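Local coordinates for protein protease 2A (Rhinovirus C, PDB 5X45) that probably cleaves the viral polyprotein and host-cell proteins as a chymotrypsin-like cysteine protease, and binds a zinc ion, at residues 17-22 / 31-36; 23-28 / 38-43; 51-56 / 111-116; 60-65 / 104-109; 74-79 / 95-100. One frame throughout, in Å; residues are numbered along the deposited sequence.

Contact 1 of 5, residues 17-22 / 31-36; sequences KCAHLT and LALTAD
Asp-36 reaches across to the short 3-10 segment holding Ala-19 and His-20, a pairing consistent with the Asp-His half of the catalytic triad in chymotrypsin-like cysteine proteases. The carboxylate gets there because CG stands anti to the backbone N of Asp-36 (chi1 -170°), which carries it off the end of the turn formed by Ala-32 to Ala-35. Beyond CB, CG comes to 3.6 Å from His-20 ND1. At the tip both oxygens turn to His-20 ND1. OD2 lies at the imidazole edge, 3.0 Å from His-20 ND1, in a bent and weak bond. OD1 is also at that edge, in the ring plane, and takes a longer, weak but straighter bond from His-20 ND1, together with a weak one from His-20 N at 3.3 Å. Ring and carboxylate are nearly coplanar, 25° apart. OD1 has its strongest partner in the hydroxyl of Tyr-87, while Tyr-86 stacks on the His-20 ring. The backbone adds a firmer tie: Ala-19 N donates to Asp-36 O at 3.0 Å. Ala-19 CB meets Leu-31 CD1 at 4.0 Å. The contact thus lies where strands 14-18 and 28-32 run out, with strand 37-41 between them in the sheet and Gln-92 of strand 90-93 against Asp-36.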
# COMPACT_ATOMS: atom_id res chain seq x y z
N LYS A 17 4.71 -5.90 -2.00
CA LYS A 17 5.61 -4.76 -1.92
C LYS A 17 5.24 -3.74 -2.99
O LYS A 17 4.60 -4.07 -3.98
CB LYS A 17 7.06 -5.20 -2.11
CG LYS A 17 7.47 -6.35 -1.21
CD LYS A 17 8.97 -6.62 -1.25
CE LYS A 17 9.62 -6.12 0.03
NZ LYS A 17 11.10 -6.27 0.04
N CYS A 18 5.67 -2.52 -2.79
CA CYS A 18 5.52 -1.51 -3.78
C CYS A 18 6.52 -1.84 -4.84
O CYS A 18 7.64 -2.10 -4.55
CB CYS A 18 5.78 -0.16 -3.17
SG CYS A 18 4.38 0.52 -2.30
N ALA A 19 6.11 -1.86 -6.09
CA ALA A 19 6.95 -2.36 -7.14
C ALA A 19 8.26 -1.62 -7.36
O ALA A 19 9.25 -2.23 -7.68
CB ALA A 19 6.17 -2.50 -8.43
N HIS A 20 8.27 -0.32 -7.16
CA HIS A 20 9.46 0.44 -7.37
C HIS A 20 10.52 0.24 -6.31
O HIS A 20 11.62 0.71 -6.44
CB HIS A 20 9.12 1.88 -7.53
CG HIS A 20 8.78 2.54 -6.26
ND1 HIS A 20 7.54 2.46 -5.70
CD2 HIS A 20 9.53 3.29 -5.43
CE1 HIS A 20 7.53 3.14 -4.57
NE2 HIS A 20 8.73 3.65 -4.39
N LEU A 21 10.19 -0.52 -5.29
CA LEU A 21 11.08 -0.77 -4.19
C LEU A 21 11.65 -2.14 -4.27
O LEU A 21 12.35 -2.57 -3.40
CB LEU A 21 10.30 -0.65 -2.90
CG LEU A 21 10.46 0.58 -2.04
CD1 LEU A 21 11.12 1.73 -2.74
CD2 LEU A 21 9.10 0.99 -1.58
N THR A 22 11.34 -2.86 -5.32
CA THR A 22 11.81 -4.20 -5.47
C THR A 22 12.03 -4.54 -6.92
O THR A 22 12.10 -3.68 -7.75
CB THR A 22 10.85 -5.17 -4.79
OG1 THR A 22 11.40 -6.48 -4.82
CG2 THR A 22 9.56 -5.17 -5.45
N LEU A 31 2.49 -8.80 -10.93
CA LEU A 31 3.18 -7.53 -11.09
C LEU A 31 2.27 -6.55 -11.81
O LEU A 31 1.90 -6.76 -12.97
CB LEU A 31 4.50 -7.69 -11.84
CG LEU A 31 5.27 -6.37 -11.97
CD1 LEU A 31 5.57 -5.78 -10.60
CD2 LEU A 31 6.56 -6.54 -12.76
N ALA A 32 1.87 -5.49 -11.11
CA ALA A 32 0.96 -4.49 -11.65
C ALA A 32 1.47 -3.07 -11.39
O ALA A 32 1.27 -2.53 -10.31
CB ALA A 32 -0.45 -4.68 -11.05
N LEU A 33 2.11 -2.47 -12.39
CA LEU A 33 2.64 -1.11 -12.27
C LEU A 33 1.54 -0.05 -12.22
O LEU A 33 1.75 1.06 -11.73
CB LEU A 33 3.63 -0.82 -13.40
CG LEU A 33 5.07 -1.37 -13.29
CD1 LEU A 33 5.22 -2.76 -12.69
CD2 LEU A 33 5.83 -1.24 -14.61
N THR A 34 0.36 -0.40 -12.71
CA THR A 34 -0.79 0.49 -12.64
C THR A 34 -1.34 0.53 -11.21
O THR A 34 -2.26 1.29 -10.89
CB THR A 34 -1.91 0.07 -13.62
OG1 THR A 34 -2.13 -1.34 -13.52
CG2 THR A 34 -1.52 0.42 -15.04
N ALA A 35 -0.77 -0.31 -10.35
CA ALA A 35 -1.08 -0.28 -8.93
C ALA A 35 0.20 -0.16 -8.11
O ALA A 35 0.15 -0.23 -6.87
CB ALA A 35 -1.84 -1.53 -8.54
N ASP A 36 1.34 0.02 -8.79
CA ASP A 36 2.66 0.06 -8.16
C ASP A 36 2.82 -1.10 -7.18
O ASP A 36 3.27 -0.94 -6.04
CB ASP A 36 2.88 1.41 -7.46
CG ASP A 36 4.31 1.59 -6.99
OD1 ASP A 36 5.20 0.94 -7.57
OD2 ASP A 36 4.55 2.38 -6.04

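Contact 2 of 5, residues 23-28 / 38-43; sequences NPTDET and QVDSTN
In the N-terminal four-stranded antiparallel sheet, the loop 23-28 folds back over strand 37-41, and Thr-28 pairs with Asp-40 as an antiparallel non-hydrogen-bonded pair at the start of edge strand 28-32. Gln-38 and Asp-40, whose side chains both reach the loop, carry much of the contact. The Gln-38 chain is extended, with CG anti to the backbone N (chi1 170°), and it brings its amide to the Asn-23 carbonyl. NE2 there donates to Asn-23 O at 2.9 Å, lying above that carbonyl's plane although the oxygen is in the plane of the Gln-38 amide. NE2 also donates to Asp-40 OD1 at 2.8 Å, on the syn side, so two acceptors hold the amide flat. Within the loop, Thr-25 N gives an almost straight bond (176°) to Thr-28 OG1 at 2.9 Å, bracing the type I turn from Thr-25 to Thr-28. Farther along, Ser-41 N donates to Glu-27 O at 2.8 Å, and Glu-27 CB rests against Ser-41 OG at 3.6 Å. The Thr-25 hydroxyl lies between two carboxylates, with OG1 3.0 Å from Asp-40 OD2 and 2.9 Å from Glu-27 OE1, and a single proton cannot serve both acids. Since the two acids come within 4.8 Å at Glu-27 OE1 and Asp-40 OD2, each may raise the proton affinity of the other, and the amide donating to Asp-40 would be expected to offset part of that effect.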
# COMPACT_ATOMS: atom_id res chain seq x y z
N ASN A 23 12.19 -5.80 -7.20
CA ASN A 23 12.39 -6.24 -8.57
C ASN A 23 11.73 -7.59 -8.78
O ASN A 23 11.57 -8.36 -7.83
CB ASN A 23 13.88 -6.31 -8.91
CG ASN A 23 14.51 -4.94 -9.09
OD1 ASN A 23 15.28 -4.48 -8.25
ND2 ASN A 23 14.20 -4.28 -10.21
N PRO A 24 11.31 -7.87 -10.02
CA PRO A 24 10.67 -9.17 -10.22
C PRO A 24 11.67 -10.29 -10.00
O PRO A 24 12.83 -10.19 -10.40
CB PRO A 24 10.20 -9.11 -11.68
CG PRO A 24 10.16 -7.64 -12.01
CD PRO A 24 11.28 -7.04 -11.23
N THR A 25 11.19 -11.37 -9.39
CA THR A 25 12.04 -12.50 -9.06
C THR A 25 11.31 -13.73 -9.56
O THR A 25 10.29 -13.62 -10.22
CB THR A 25 12.30 -12.61 -7.54
OG1 THR A 25 11.09 -13.00 -6.87
CG2 THR A 25 12.79 -11.28 -6.98
N ASP A 26 11.81 -14.92 -9.23
CA ASP A 26 11.20 -16.11 -9.77
C ASP A 26 10.00 -16.52 -8.90
O ASP A 26 9.21 -17.39 -9.29
CB ASP A 26 12.22 -17.24 -9.88
CG ASP A 26 11.93 -18.17 -11.04
OD1 ASP A 26 10.88 -18.85 -11.03
OD2 ASP A 26 12.75 -18.23 -11.98
N GLU A 27 9.83 -15.86 -7.75
CA GLU A 27 8.66 -16.11 -6.89
C GLU A 27 7.55 -15.08 -7.12
O GLU A 27 6.53 -15.11 -6.43
CB GLU A 27 9.02 -16.11 -5.40
CG GLU A 27 10.05 -17.12 -4.91
CD GLU A 27 11.49 -16.66 -5.03
OE1 GLU A 27 11.73 -15.53 -5.51
OE2 GLU A 27 12.38 -17.43 -4.63
N THR A 28 7.75 -14.17 -8.06
CA THR A 28 6.71 -13.19 -8.39
C THR A 28 5.47 -13.89 -8.94
O THR A 28 5.58 -14.71 -9.85
CB THR A 28 7.23 -12.15 -9.40
OG1 THR A 28 8.37 -11.48 -8.85
CG2 THR A 28 6.17 -11.11 -9.72
N GLN A 38 3.83 -5.31 -6.44
CA GLN A 38 4.43 -6.59 -6.78
C GLN A 38 4.07 -7.60 -5.71
O GLN A 38 4.13 -7.29 -4.52
CB GLN A 38 5.94 -6.49 -6.91
CG GLN A 38 6.61 -7.86 -7.03
CD GLN A 38 8.07 -7.80 -7.43
OE1 GLN A 38 8.51 -6.87 -8.12
NE2 GLN A 38 8.83 -8.78 -6.98
N VAL A 39 3.64 -8.79 -6.12
CA VAL A 39 3.34 -9.82 -5.14
C VAL A 39 4.20 -11.06 -5.39
O VAL A 39 4.26 -11.56 -6.51
CB VAL A 39 1.86 -10.23 -5.15
CG1 VAL A 39 1.58 -11.17 -3.98
CG2 VAL A 39 0.98 -9.00 -5.07
N ASP A 40 4.85 -11.53 -4.34
CA ASP A 40 5.69 -12.72 -4.42
C ASP A 40 5.14 -13.81 -3.52
O ASP A 40 4.61 -13.54 -2.45
CB ASP A 40 7.14 -12.39 -4.02
CG ASP A 40 7.86 -11.52 -5.06
OD1 ASP A 40 7.18 -10.77 -5.79
OD2 ASP A 40 9.10 -11.59 -5.15
N SER A 41 5.23 -15.05 -3.98
CA SER A 41 4.89 -16.18 -3.13
C SER A 41 6.01 -16.39 -2.12
O SER A 41 7.14 -15.96 -2.33
CB SER A 41 4.69 -17.44 -3.96
OG SER A 41 5.91 -17.79 -4.58
N THR A 42 5.69 -17.04 -1.00
CA THR A 42 6.71 -17.33 -0.01
C THR A 42 6.45 -18.62 0.76
O THR A 42 5.31 -18.97 1.07
CB THR A 42 6.89 -16.16 0.98
OG1 THR A 42 7.96 -16.46 1.88
CG2 THR A 42 5.61 -15.91 1.77
N ASN A 43 7.54 -19.32 1.04
CA ASN A 43 7.52 -20.57 1.77
C ASN A 43 7.36 -20.34 3.27
O ASN A 43 6.92 -21.23 4.00
CB ASN A 43 8.77 -21.38 1.46
CG ASN A 43 8.58 -22.28 0.25
OD1 ASN A 43 7.44 -22.58 -0.14
ND2 ASN A 43 9.68 -22.69 -0.37

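Contact 3 of 5, residues 51-56 / 111-116; sequences PCCDCT and LLCKHG. With ZN (zinc ion), chain E.
Cys-53 and Cys-55 face Cys-113 and His-115 across a zinc ion, the Cys-X-Cys and Cys-X-His pairs of a zinc site that in related 2A proteases is structural. The four ligand atoms surround the metal in a roughly tetrahedral arrangement with uneven bond lengths. Cys-53 SG is 1.9 Å from the zinc, Cys-113 SG and His-115 ND1 each 2.5 Å, and Cys-55 SG 2.6 Å; at this resolution the spread in length carries little meaning. In Cys-53 (chi1 70°) and Cys-113 (chi1 68°) the sulfur sits between the backbone N and the carbonyl carbon, which turns both to the metal and brings Cys-53 SG to 3.4 Å from Cys-113 SG. The imidazole of His-115 presents its edge to the loop, so that Cys-53 SG and Cys-55 SG both lie near the ring plane, while Lys-114 CG covers part of one face. Beside the metal, Cys-55 CB packs on Cys-113 CB. The Pro-51 ring lies against the turn between strands 110-113 and 116-124, and its CG also touches Cys-113 SG. The loop 51-56, which leads from the N-terminal sheet to strand 57-62, is in this way fastened to the hairpin of strands 110-113 and 116-124 in the closed C-terminal barrel; Arg-135 adds a hydrogen bond to the Cys-55 carbonyl. The hairpin turn closes with Cys-113 N donating to Gly-116 O at 2.9 Å, and Pro-51 CB meets His-115 CB at 3.6 Å.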
# COMPACT_ATOMS: atom_id res chain seq x y z
N PRO A 51 -8.15 -8.69 4.68
CA PRO A 51 -9.55 -8.98 4.90
C PRO A 51 -10.36 -8.81 3.65
O PRO A 51 -9.96 -8.15 2.75
CB PRO A 51 -9.97 -7.95 5.93
CG PRO A 51 -8.94 -6.90 5.89
CD PRO A 51 -7.75 -7.38 5.19
N CYS A 52 -11.52 -9.41 3.62
CA CYS A 52 -12.42 -9.22 2.51
C CYS A 52 -13.52 -8.34 2.97
O CYS A 52 -14.62 -8.48 2.55
CB CYS A 52 -12.97 -10.56 2.05
SG CYS A 52 -11.72 -11.51 1.18
N CYS A 53 -13.21 -7.44 3.86
CA CYS A 53 -14.17 -6.49 4.33
C CYS A 53 -14.36 -5.37 3.32
O CYS A 53 -13.84 -5.39 2.22
CB CYS A 53 -13.84 -6.00 5.76
SG CYS A 53 -12.42 -4.92 6.11
N ASP A 54 -15.15 -4.42 3.75
CA ASP A 54 -15.55 -3.24 2.98
C ASP A 54 -15.02 -1.93 3.58
O ASP A 54 -15.27 -0.85 3.04
CB ASP A 54 -17.07 -3.20 2.85
CG ASP A 54 -17.78 -3.10 4.20
OD1 ASP A 54 -17.34 -3.77 5.16
OD2 ASP A 54 -18.80 -2.37 4.29
N CYS A 55 -14.32 -2.03 4.71
CA CYS A 55 -13.84 -0.85 5.45
C CYS A 55 -13.03 0.14 4.61
O CYS A 55 -12.32 -0.24 3.67
CB CYS A 55 -12.99 -1.29 6.64
SG CYS A 55 -13.93 -2.13 7.93
N THR A 56 -13.16 1.42 4.95
CA THR A 56 -12.40 2.49 4.32
C THR A 56 -11.73 3.37 5.37
O THR A 56 -10.99 4.30 5.04
CB THR A 56 -13.30 3.38 3.42
OG1 THR A 56 -14.48 3.75 4.14
CG2 THR A 56 -13.69 2.64 2.14
N LEU A 111 -1.79 0.34 5.81
CA LEU A 111 -3.11 0.81 6.21
C LEU A 111 -3.92 -0.37 6.76
O LEU A 111 -4.17 -1.35 6.06
CB LEU A 111 -3.85 1.45 5.04
CG LEU A 111 -5.33 1.77 5.25
CD1 LEU A 111 -5.52 2.75 6.38
CD2 LEU A 111 -5.93 2.33 3.97
N LEU A 112 -4.34 -0.25 8.02
CA LEU A 112 -5.08 -1.31 8.69
C LEU A 112 -6.48 -0.90 9.12
O LEU A 112 -6.69 0.21 9.60
CB LEU A 112 -4.33 -1.80 9.92
CG LEU A 112 -3.01 -2.53 9.71
CD1 LEU A 112 -1.86 -1.57 9.90
CD2 LEU A 112 -2.93 -3.70 10.68
N CYS A 113 -7.42 -1.81 8.94
CA CYS A 113 -8.71 -1.71 9.61
C CYS A 113 -8.72 -2.72 10.77
O CYS A 113 -7.71 -3.34 11.06
CB CYS A 113 -9.84 -1.98 8.63
SG CYS A 113 -9.90 -3.68 8.06
N LYS A 114 -9.87 -2.90 11.40
CA LYS A 114 -9.96 -3.82 12.52
C LYS A 114 -9.62 -5.26 12.08
O LYS A 114 -9.01 -6.01 12.82
CB LYS A 114 -11.36 -3.76 13.12
CG LYS A 114 -11.71 -4.95 14.00
CD LYS A 114 -13.22 -5.16 14.05
CE LYS A 114 -13.54 -6.45 14.79
NZ LYS A 114 -12.86 -6.47 16.12
N HIS A 115 -10.00 -5.61 10.85
CA HIS A 115 -9.86 -6.99 10.37
C HIS A 115 -8.50 -7.34 9.76
O HIS A 115 -8.18 -8.51 9.58
CB HIS A 115 -10.98 -7.28 9.37
CG HIS A 115 -12.34 -7.04 9.92
ND1 HIS A 115 -13.18 -6.04 9.46
CD2 HIS A 115 -13.02 -7.66 10.92
CE1 HIS A 115 -14.31 -6.07 10.14
NE2 HIS A 115 -14.24 -7.04 11.03
N GLY A 116 -7.68 -6.33 9.45
CA GLY A 116 -6.36 -6.59 8.93
C GLY A 116 -5.81 -5.49 8.05
O GLY A 116 -6.26 -4.34 8.11
ZN ZN E . -12.36 -4.26 7.94

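Contact 4 of 5, residues 60-65 / 104-109; sequences YYSRSK and PGDCGG
Asp-106 OD2 is gripped by the hydroxyl of Ser-64, which donates to it at 2.9 Å, using the syn lone pair of OD2, and by the backbone N of Glu-103. The aspartate belongs to the Pro-Gly-Asp-Cys-Gly-Gly sequence that in 2A proteases of this family carries the nucleophilic cysteine, here consistent with Cys-107. Its other oxygen, OD1, receives Ser-64 N at 3.0 Å from above the carboxylate plane, so one serine holds both oxygens and fixes the rotation of the group. Ser-64 can do this because its OG sits between its own N and carbonyl carbon (chi1 57°), turned to the same partner as its N-H. Beside it, Arg-63 runs out with CG anti to the backbone N and bends at chi3, bringing NE near the Gly-105 carbonyl for a weak bond of 3.3 Å. The guanidinium meets that oxygen at its edge. The type II turn from Asp-106 to Gly-109 closes with Gly-109 N donating to Asp-106 O at 3.2 Å. The end of barrel strand 57-62 is thereby tied to the presumed nucleophile loop, while Tyr-61 OH turns to Asp-66. One water joins the two backbones: it donates to Tyr-61 O and to Asp-106 O, both at 2.9 Å, and accepts from Arg-63 N at 2.7 Å.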
# COMPACT_ATOMS: atom_id res chain seq x y z
N TYR A 60 -2.83 4.09 9.85
CA TYR A 60 -1.70 3.77 9.00
C TYR A 60 -0.37 4.21 9.61
O TYR A 60 -0.30 5.14 10.41
CB TYR A 60 -1.88 4.40 7.61
CG TYR A 60 -1.63 5.88 7.54
CD1 TYR A 60 -2.61 6.79 7.89
CD2 TYR A 60 -0.40 6.38 7.11
CE1 TYR A 60 -2.38 8.16 7.81
CE2 TYR A 60 -0.16 7.74 7.02
CZ TYR A 60 -1.15 8.62 7.38
OH TYR A 60 -0.92 9.98 7.29
N TYR A 61 0.70 3.53 9.19
CA TYR A 61 2.04 3.88 9.63
C TYR A 61 2.64 4.98 8.75
O TYR A 61 2.64 4.87 7.52
CB TYR A 61 2.93 2.64 9.61
CG TYR A 61 4.36 2.94 9.94
CD1 TYR A 61 4.73 3.36 11.21
CD2 TYR A 61 5.35 2.82 8.97
CE1 TYR A 61 6.05 3.64 11.52
CE2 TYR A 61 6.68 3.11 9.27
CZ TYR A 61 7.01 3.52 10.54
OH TYR A 61 8.32 3.80 10.85
N SER A 62 3.12 6.04 9.38
CA SER A 62 3.85 7.11 8.70
C SER A 62 5.33 7.01 9.04
O SER A 62 5.70 7.26 10.20
CB SER A 62 3.32 8.48 9.11
OG SER A 62 4.18 9.52 8.66
N ARG A 63 6.17 6.68 8.07
CA ARG A 63 7.60 6.50 8.36
C ARG A 63 8.25 7.83 8.73
O ARG A 63 9.04 7.89 9.67
CB ARG A 63 8.37 5.86 7.20
CG ARG A 63 9.76 5.41 7.64
CD ARG A 63 10.57 4.80 6.52
NE ARG A 63 11.24 5.82 5.73
CZ ARG A 63 12.53 6.12 5.81
NH1 ARG A 63 13.31 5.47 6.67
NH2 ARG A 63 13.05 7.07 5.05
N SER A 64 7.89 8.89 8.00
CA SER A 64 8.45 10.21 8.21
C SER A 64 8.16 10.77 9.61
O SER A 64 8.99 11.50 10.16
CB SER A 64 7.92 11.19 7.16
OG SER A 64 6.51 11.25 7.19
N LYS A 65 7.00 10.44 10.17
CA LYS A 65 6.64 10.86 11.53
C LYS A 65 6.94 9.77 12.56
O LYS A 65 6.86 10.02 13.76
CB LYS A 65 5.16 11.25 11.60
CG LYS A 65 4.81 12.43 10.73
CD LYS A 65 5.55 13.66 11.18
CE LYS A 65 5.08 14.90 10.45
NZ LYS A 65 5.91 16.08 10.81
N PRO A 104 7.87 11.91 0.53
CA PRO A 104 8.67 10.90 -0.18
C PRO A 104 9.37 9.97 0.80
O PRO A 104 9.98 10.44 1.76
CB PRO A 104 9.68 11.75 -0.97
CG PRO A 104 8.95 13.03 -1.22
CD PRO A 104 8.09 13.27 -0.01
N GLY A 105 9.26 8.66 0.58
CA GLY A 105 9.88 7.70 1.47
C GLY A 105 8.89 6.97 2.35
O GLY A 105 9.25 6.03 3.06
N ASP A 106 7.63 7.41 2.33
CA ASP A 106 6.60 6.80 3.17
C ASP A 106 5.91 5.62 2.47
O ASP A 106 5.10 4.92 3.08
CB ASP A 106 5.56 7.85 3.60
CG ASP A 106 6.12 8.89 4.57
OD1 ASP A 106 7.26 8.70 5.08
OD2 ASP A 106 5.43 9.90 4.83
N CYS A 107 6.22 5.41 1.19
CA CYS A 107 5.59 4.34 0.42
C CYS A 107 5.82 2.96 1.04
O CYS A 107 6.93 2.63 1.47
CB CYS A 107 6.08 4.36 -1.04
SG CYS A 107 5.73 5.92 -1.91
N GLY A 108 4.76 2.16 1.11
CA GLY A 108 4.84 0.84 1.69
C GLY A 108 4.25 0.76 3.09
O GLY A 108 3.95 -0.33 3.59
N GLY A 109 4.10 1.92 3.74
CA GLY A 109 3.51 2.00 5.06
C GLY A 109 2.11 1.42 5.02
O GLY A 109 1.34 1.68 4.09
O HOH W 1 5.08 5.31 5.99

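Contact 5 of 5, residues 74-79 / 95-100; sequences VSHDWY and LLIGEG
The Tyr-79 ring carries Ile-97 on one face: CD1 stands over the ring centre, 3.6 Å from the centroid and 6° off the normal, a CH-pi contact. Ring and isoleucine approach from opposite directions, across the corner at Asp-77 where the chain leaves strand 67-76 of the C-terminal six-stranded barrel for the two-stranded sheet of 78-81 and 90-93. A second flat group, the His-76 imidazole, crosses the same isoleucine at about a right angle, with ND1 obliquely set near Ile-97 CG1. Ile-97 thus meets both rings, CD1 the tyrosine and CG1 the histidine. The Tyr-79 ring is brought over by CG standing anti to its backbone N (chi1 -161°). Its CB packs on Leu-95 CD1 at 3.5 Å. Within the barrel, strands 74-76 and 95-98 pair antiparallel. Val-74 and Ile-97 form a hydrogen-bonded pair, with Val-74 N to Ile-97 O at 2.9 Å and Ile-97 N to Val-74 O at 2.8 Å. His-76 and Leu-95 form the next such pair, in which Leu-95 N donates to His-76 O at 2.9 Å. The side chains of these four residues share one face of the sheet, where Ala-130 of the neighbouring strand 129-133 also touches Leu-95 and Ile-97. Ser-75 and Leu-96, the non-hydrogen-bonded pair between them, project from the other face, where Ser-75 OG lies 3.6 Å from Leu-96 CD2.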
# COMPACT_ATOMS: atom_id res chain seq x y z
N VAL A 74 -11.58 7.67 1.17
CA VAL A 74 -12.55 7.54 0.10
C VAL A 74 -11.92 6.74 -1.05
O VAL A 74 -10.73 6.89 -1.33
CB VAL A 74 -13.01 8.90 -0.42
CG1 VAL A 74 -14.21 8.70 -1.32
CG2 VAL A 74 -13.41 9.78 0.73
N SER A 75 -12.71 5.87 -1.67
CA SER A 75 -12.26 5.13 -2.86
C SER A 75 -12.26 5.93 -4.16
O SER A 75 -13.19 6.69 -4.45
CB SER A 75 -13.13 3.89 -3.06
OG SER A 75 -12.91 2.94 -2.04
N HIS A 76 -11.22 5.73 -4.96
CA HIS A 76 -11.14 6.26 -6.31
C HIS A 76 -10.77 5.11 -7.24
O HIS A 76 -9.80 4.41 -7.00
CB HIS A 76 -10.10 7.37 -6.45
CG HIS A 76 -10.53 8.67 -5.88
ND1 HIS A 76 -10.39 8.99 -4.54
CD2 HIS A 76 -11.14 9.74 -6.45
CE1 HIS A 76 -10.86 10.20 -4.32
NE2 HIS A 76 -11.33 10.67 -5.47
N ASP A 77 -11.55 4.93 -8.30
CA ASP A 77 -11.24 3.92 -9.30
C ASP A 77 -9.87 4.16 -9.92
O ASP A 77 -9.11 3.23 -10.13
CB ASP A 77 -12.31 3.90 -10.40
CG ASP A 77 -13.52 3.06 -10.01
OD1 ASP A 77 -13.50 2.42 -8.93
OD2 ASP A 77 -14.51 3.03 -10.79
N TRP A 78 -9.54 5.42 -10.18
CA TRP A 78 -8.21 5.75 -10.64
C TRP A 78 -7.80 7.14 -10.20
O TRP A 78 -8.65 7.96 -9.86
CB TRP A 78 -8.12 5.61 -12.18
CG TRP A 78 -9.11 6.43 -12.99
CD1 TRP A 78 -10.32 6.01 -13.44
CD2 TRP A 78 -8.95 7.77 -13.46
NE1 TRP A 78 -10.93 7.00 -14.14
CE2 TRP A 78 -10.12 8.10 -14.18
CE3 TRP A 78 -7.94 8.74 -13.33
CZ2 TRP A 78 -10.31 9.35 -14.78
CZ3 TRP A 78 -8.13 9.98 -13.92
CH2 TRP A 78 -9.31 10.27 -14.64
N TYR A 79 -6.50 7.40 -10.24
CA TYR A 79 -5.94 8.61 -9.67
C TYR A 79 -4.66 9.00 -10.39
O TYR A 79 -3.85 8.13 -10.73
CB TYR A 79 -5.67 8.38 -8.18
CG TYR A 79 -5.52 9.59 -7.30
CD1 TYR A 79 -6.61 10.39 -6.97
CD2 TYR A 79 -4.28 9.92 -6.75
CE1 TYR A 79 -6.47 11.49 -6.14
CE2 TYR A 79 -4.13 11.01 -5.91
CZ TYR A 79 -5.23 11.79 -5.62
OH TYR A 79 -5.08 12.88 -4.79
N LEU A 95 -7.51 3.19 -5.63
CA LEU A 95 -6.89 3.92 -4.55
C LEU A 95 -7.85 4.26 -3.43
O LEU A 95 -9.04 4.50 -3.65
CB LEU A 95 -6.24 5.20 -5.07
CG LEU A 95 -5.00 4.81 -5.88
CD1 LEU A 95 -5.26 5.01 -7.36
CD2 LEU A 95 -3.75 5.53 -5.40
N LEU A 96 -7.31 4.27 -2.22
CA LEU A 96 -7.97 4.87 -1.08
C LEU A 96 -7.30 6.20 -0.78
O LEU A 96 -6.08 6.27 -0.71
CB LEU A 96 -7.90 3.93 0.13
CG LEU A 96 -8.56 2.58 -0.11
CD1 LEU A 96 -7.93 1.53 0.79
CD2 LEU A 96 -10.06 2.68 0.13
N ILE A 97 -8.08 7.27 -0.69
CA ILE A 97 -7.49 8.57 -0.42
C ILE A 97 -8.02 9.18 0.86
O ILE A 97 -9.23 9.30 1.04
CB ILE A 97 -7.75 9.58 -1.56
CG1 ILE A 97 -7.50 8.95 -2.93
CG2 ILE A 97 -6.92 10.84 -1.33
CD1 ILE A 97 -6.06 8.91 -3.34
N GLY A 98 -7.11 9.58 1.74
CA GLY A 98 -7.50 10.19 3.00
C GLY A 98 -6.65 11.41 3.31
O GLY A 98 -5.58 11.59 2.73
N GLU A 99 -7.12 12.23 4.24
CA GLU A 99 -6.32 13.34 4.71
C GLU A 99 -5.31 12.79 5.70
O GLU A 99 -5.63 12.00 6.57
CB GLU A 99 -7.16 14.45 5.37
CG GLU A 99 -8.64 14.48 5.00
CD GLU A 99 -9.42 15.53 5.79
OE1 GLU A 99 -10.36 15.17 6.53
OE2 GLU A 99 -9.05 16.72 5.69
N GLY A 100 -4.06 13.22 5.55
CA GLY A 100 -3.00 12.72 6.38
C GLY A 100 -1.65 13.14 5.84
O GLY A 100 -1.53 13.51 4.68

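Overall arrangement
Contacts 1 and 2 share the N-terminal sheet and touch through Gln-38, whereas contacts 3, 4 and 5 belong to the C-terminal barrel. Contact 1 meets contact 4 where His-20 CE1 lies 4.0 Å from Cys-107 CB, which places the presumed triad at the junction of the two sheets; both depend on aspartates fixed by several donors. Contacts 1, 2, 4 and 5 are all partly buried, contact 2 with the largest share of exposed residues. Contact 3 is at the surface, its centre about 21 Å from that of contact 1, and metal bonds there replace hydrogen bonds. Contact 5 combines regular strand pairing with apolar packing and joins contact 3 through Leu-96 and Leu-111.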